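Local coordinates for tRNA (uracil(54)-C(5))-methyltransferase (Pyrococcus abyssi, PDB 2JJQ), which catalyses the S-adenosyl-L-methionine-dependent methylation of uridine 54 in tRNA to 5-methyluridine, at residues K68-V77 with C90-E102. Sequence-based numbering, arbitrary orientation.
Sequences KLVRSSPLRV and CTLQHLNYDYQLE
A single beta bridge between Arg-76 and Leu-95 joins the loop after strand 62-69, a strand of the N-terminal TRAM-like domain, to the turn that leads into helix 97-112. Two backbone hydrogen bonds define it: Asn-96 N donates to Leu-75 O at 2.8 Å with an N-H...O angle of 168°, and Val-77 N donates to His-94 O at 2.9 Å. The second is the more bent at its acceptor, its donor standing well above the carbonyl plane. His-94 O also accepts a hydrogen bond from a water, which in turn accepts one from Arg-76 NE, and Arg-76 CA lies 3.2 Å from His-94 O as a CA-H...O contact.

Leu-75 and Tyr-99 meet in a CH-pi contact. With CG anti to its carbonyl carbon, Leu-75 sets CD1 over the face of Tyr-99, 3.5 Å from the ring centroid and only 10° off the normal. Leu-75 also closes an ST turn, its N donating to Ser-73 OG at 2.8 Å. Cys-90, at the start of segment 90-102, is probably a [4Fe-4S] ligand, as in related enzymes. His-94 crosses Arg-76 obliquely, their planes 47° apart. The arginine chain bends at chi3; His-94 CD2 lies over one face of the guanidinium and Leu-69 CD2 over the opposite one, both toward the rim. A salt bridge from NH1 to Asp-48 also holds it, while His-94 NE2 bonds to Ser-44 O. Val-77 adds its CG1, 3.7 Å from Leu-95 C. Leu-95 O in turn receives Gln-100 NE2 at 3.0 Å, tying the bridged residue to the first turn of the helix.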
loop_
_atom_site.group_PDB
_atom_site.type_symbol
_atom_site.label_atom_id
_atom_site.label_comp_id
_atom_site.label_asym_id
_atom_site.label_seq_id
_atom_site.Cartn_x
_atom_site.Cartn_y
_atom_site.Cartn_z
ATOM N N LYS A 68 -7.668 26.218 17.164
ATOM C CA LYS A 68 -6.819 27.310 16.721
ATOM C C LYS A 68 -5.362 26.966 17.025
ATOM O O LYS A 68 -5.008 26.638 18.152
ATOM C CB LYS A 68 -7.233 28.611 17.418
ATOM C CG LYS A 68 -6.515 29.901 16.943
ATOM C CD LYS A 68 -7.079 31.119 17.725
ATOM C CE LYS A 68 -6.181 32.368 17.689
ATOM N NZ LYS A 68 -5.872 32.883 16.337
ATOM N N LEU A 69 -4.519 27.053 16.017
ATOM C CA LEU A 69 -3.079 26.888 16.235
ATOM C C LEU A 69 -2.469 28.210 16.696
ATOM O O LEU A 69 -2.306 29.126 15.887
ATOM C CB LEU A 69 -2.395 26.395 14.952
ATOM C CG LEU A 69 -0.907 26.014 14.960
ATOM C CD1 LEU A 69 -0.538 24.923 15.966
ATOM C CD2 LEU A 69 -0.545 25.558 13.566
ATOM N N VAL A 70 -2.134 28.319 17.976
ATOM C CA VAL A 70 -1.513 29.554 18.512
ATOM C C VAL A 70 0.011 29.621 18.294
ATOM O O VAL A 70 0.578 30.692 17.977
ATOM C CB VAL A 70 -1.802 29.711 20.018
ATOM C CG1 VAL A 70 -1.163 30.973 20.542
ATOM C CG2 VAL A 70 -3.319 29.704 20.275
ATOM N N ARG A 71 0.679 28.484 18.495
ATOM C CA ARG A 71 2.117 28.361 18.253
ATOM C C ARG A 71 2.388 27.025 17.546
ATOM O O ARG A 71 1.836 25.990 17.926
ATOM C CB ARG A 71 2.927 28.439 19.553
ATOM C CG ARG A 71 3.219 29.863 20.015
ATOM C CD ARG A 71 4.384 29.962 21.028
ATOM N NE ARG A 71 4.677 31.373 21.330
ATOM C CZ ARG A 71 5.331 31.813 22.409
ATOM N NH1 ARG A 71 5.787 30.962 23.329
ATOM N NH2 ARG A 71 5.523 33.122 22.575
ATOM N N SER A 72 3.168 27.083 16.480
ATOM C CA SER A 72 3.494 25.887 15.673
ATOM C C SER A 72 4.665 25.113 16.244
ATOM O O SER A 72 5.697 25.678 16.583
ATOM C CB SER A 72 3.845 26.265 14.219
ATOM O OG SER A 72 2.696 26.598 13.476
ATOM N N SER A 73 4.515 23.793 16.313
ATOM C CA SER A 73 5.556 22.927 16.778
ATOM C C SER A 73 6.696 23.000 15.785
ATOM O O SER A 73 6.446 23.076 14.582
ATOM C CB SER A 73 5.078 21.467 16.726
ATOM O OG SER A 73 6.155 20.565 16.954
ATOM N N PRO A 74 7.944 22.877 16.292
ATOM C CA PRO A 74 9.129 22.806 15.444
ATOM C C PRO A 74 9.159 21.427 14.726
ATOM O O PRO A 74 9.950 21.245 13.807
ATOM C CB PRO A 74 10.270 22.906 16.442
ATOM C CG PRO A 74 9.704 22.247 17.697
ATOM C CD PRO A 74 8.277 22.720 17.714
ATOM N N LEU A 75 8.282 20.488 15.097
ATOM C CA LEU A 75 8.228 19.196 14.372
ATOM C C LEU A 75 7.451 19.295 13.064
ATOM O O LEU A 75 7.400 18.315 12.291
ATOM C CB LEU A 75 7.605 18.120 15.268
ATOM C CG LEU A 75 8.312 17.898 16.603
ATOM C CD1 LEU A 75 7.645 16.794 17.332
ATOM C CD2 LEU A 75 9.749 17.560 16.348
ATOM N N ARG A 76 6.813 20.442 12.810
ATOM C CA ARG A 76 5.977 20.613 11.628
ATOM C C ARG A 76 6.868 20.975 10.432
ATOM O O ARG A 76 7.978 21.495 10.609
ATOM C CB ARG A 76 4.962 21.741 11.852
ATOM C CG ARG A 76 3.844 21.347 12.807
ATOM C CD ARG A 76 2.708 22.450 13.030
ATOM N NE ARG A 76 1.786 22.227 11.955
ATOM C CZ ARG A 76 0.581 21.692 12.047
ATOM N NH1 ARG A 76 -0.010 21.404 13.220
ATOM N NH2 ARG A 76 -0.059 21.528 10.929
ATOM N N VAL A 77 6.377 20.705 9.239
ATOM C CA VAL A 77 7.103 21.108 8.055
ATOM C C VAL A 77 7.016 22.621 7.937
ATOM O O VAL A 77 7.600 23.148 6.983
ATOM C CB VAL A 77 6.579 20.440 6.807
ATOM C CG1 VAL A 77 6.968 18.956 6.787
ATOM C CG2 VAL A 77 5.045 20.667 6.695
ATOM N N CYS A 90 -2.681 10.800 3.781
ATOM C CA CYS A 90 -1.404 11.340 4.284
ATOM C C CYS A 90 -1.528 12.139 5.594
ATOM O O CYS A 90 -1.147 13.322 5.701
ATOM C CB CYS A 90 -0.749 12.181 3.206
ATOM S SG CYS A 90 -0.284 11.153 1.783
ATOM N N THR A 91 -2.030 11.469 6.598
ATOM C CA THR A 91 -2.370 12.145 7.828
ATOM C C THR A 91 -1.190 12.649 8.653
ATOM O O THR A 91 -1.373 13.361 9.650
ATOM C CB THR A 91 -3.232 11.234 8.622
ATOM O OG1 THR A 91 -2.579 9.966 8.663
ATOM C CG2 THR A 91 -4.585 11.103 7.856
ATOM N N LEU A 92 0.027 12.292 8.246
ATOM C CA LEU A 92 1.217 12.835 8.961
ATOM C C LEU A 92 2.031 13.773 8.079
ATOM O O LEU A 92 3.164 14.084 8.423
ATOM C CB LEU A 92 2.150 11.736 9.471
ATOM C CG LEU A 92 1.606 10.646 10.421
ATOM C CD1 LEU A 92 2.688 9.651 10.777
ATOM C CD2 LEU A 92 0.901 11.226 11.639
ATOM N N GLN A 93 1.480 14.203 6.944
ATOM C CA GLN A 93 2.258 14.988 5.959
ATOM C C GLN A 93 2.687 16.343 6.454
ATOM O O GLN A 93 3.553 16.977 5.860
ATOM C CB GLN A 93 1.467 15.214 4.663
ATOM C CG GLN A 93 2.421 15.413 3.490
ATOM C CD GLN A 93 1.728 15.546 2.093
ATOM O OE1 GLN A 93 1.086 14.612 1.597
ATOM N NE2 GLN A 93 1.919 16.699 1.450
ATOM N N HIS A 94 2.064 16.795 7.531
ATOM C CA HIS A 94 2.377 18.131 8.125
ATOM C C HIS A 94 3.604 18.045 9.036
ATOM O O HIS A 94 4.040 19.064 9.612
ATOM C CB HIS A 94 1.186 18.602 8.926
ATOM C CG HIS A 94 0.817 17.656 10.044
ATOM N ND1 HIS A 94 0.333 16.384 9.818
ATOM C CD2 HIS A 94 0.865 17.800 11.386
ATOM C CE1 HIS A 94 0.126 15.772 10.971
ATOM N NE2 HIS A 94 0.420 16.618 11.942
ATOM N N LEU A 95 4.151 16.835 9.175
ATOM C CA LEU A 95 5.306 16.576 10.101
ATOM C C LEU A 95 6.612 16.336 9.359
ATOM O O LEU A 95 6.630 15.607 8.366
ATOM C CB LEU A 95 5.029 15.350 10.961
ATOM C CG LEU A 95 3.765 15.402 11.825
ATOM C CD1 LEU A 95 3.663 14.036 12.483
ATOM C CD2 LEU A 95 3.809 16.538 12.842
ATOM N N ASN A 96 7.710 16.884 9.871
ATOM C CA ASN A 96 9.044 16.612 9.319
ATOM C C ASN A 96 9.257 15.113 9.304
ATOM O O ASN A 96 8.825 14.384 10.226
ATOM C CB ASN A 96 10.115 17.157 10.247
ATOM C CG ASN A 96 10.213 18.653 10.182
ATOM O OD1 ASN A 96 9.986 19.281 9.139
ATOM N ND2 ASN A 96 10.599 19.239 11.309
ATOM N N TYR A 97 9.963 14.673 8.278
ATOM C CA TYR A 97 10.101 13.209 8.075
ATOM C C TYR A 97 10.820 12.518 9.222
ATOM O O TYR A 97 10.436 11.417 9.688
ATOM C CB TYR A 97 10.752 12.917 6.713
ATOM C CG TYR A 97 10.702 11.440 6.402
ATOM C CD1 TYR A 97 9.483 10.795 6.304
ATOM C CD2 TYR A 97 11.877 10.715 6.167
ATOM C CE1 TYR A 97 9.414 9.422 5.987
ATOM C CE2 TYR A 97 11.810 9.345 5.877
ATOM C CZ TYR A 97 10.577 8.716 5.796
ATOM O OH TYR A 97 10.520 7.337 5.553
ATOM N N ASP A 98 11.842 13.187 9.773
ATOM C CA ASP A 98 12.557 12.543 10.875
ATOM C C ASP A 98 11.619 12.324 12.063
ATOM O O ASP A 98 11.774 11.351 12.825
ATOM C CB ASP A 98 13.803 13.334 11.277
ATOM C CG ASP A 98 13.470 14.581 12.064
ATOM O OD1 ASP A 98 12.576 15.318 11.650
ATOM O OD2 ASP A 98 14.102 14.861 13.118
ATOM N N TYR A 99 10.665 13.227 12.244
ATOM C CA TYR A 99 9.729 13.041 13.355
ATOM C C TYR A 99 8.745 11.929 13.018
ATOM O O TYR A 99 8.350 11.161 13.899
ATOM C CB TYR A 99 8.987 14.311 13.794
ATOM C CG TYR A 99 8.158 13.975 15.013
ATOM C CD1 TYR A 99 8.777 13.646 16.214
ATOM C CD2 TYR A 99 6.792 13.835 14.934
ATOM C CE1 TYR A 99 8.056 13.243 17.298
ATOM C CE2 TYR A 99 6.042 13.429 16.068
ATOM C CZ TYR A 99 6.696 13.128 17.220
ATOM O OH TYR A 99 6.034 12.719 18.386
ATOM N N GLN A 100 8.289 11.875 11.766
ATOM C CA GLN A 100 7.446 10.710 11.396
ATOM C C GLN A 100 8.156 9.428 11.829
ATOM O O GLN A 100 7.508 8.538 12.346
ATOM C CB GLN A 100 7.206 10.693 9.877
ATOM C CG GLN A 100 6.286 11.827 9.433
ATOM C CD GLN A 100 6.008 11.730 7.956
ATOM O OE1 GLN A 100 5.933 10.624 7.417
ATOM N NE2 GLN A 100 5.924 12.871 7.281
ATOM N N LEU A 101 9.458 9.292 11.561
ATOM C CA LEU A 101 10.150 8.042 11.891
ATOM C C LEU A 101 10.252 7.823 13.408
ATOM O O LEU A 101 10.151 6.705 13.899
ATOM C CB LEU A 101 11.568 8.044 11.273
ATOM C CG LEU A 101 11.574 8.095 9.761
ATOM C CD1 LEU A 101 13.127 8.245 9.304
ATOM C CD2 LEU A 101 10.905 6.876 9.153
ATOM N N GLU A 102 10.424 8.916 14.153
ATOM C CA GLU A 102 10.481 8.845 15.609
ATOM C C GLU A 102 9.116 8.369 16.153
ATOM O O GLU A 102 9.061 7.529 17.043
ATOM C CB GLU A 102 10.845 10.234 16.164
ATOM C CG GLU A 102 10.826 10.296 17.674
ATOM C CD GLU A 102 11.189 11.683 18.221
ATOM O OE1 GLU A 102 12.141 12.321 17.710
ATOM O OE2 GLU A 102 10.536 12.123 19.195
HETATM O O HOH W 1 2.562 21.892 9.168
#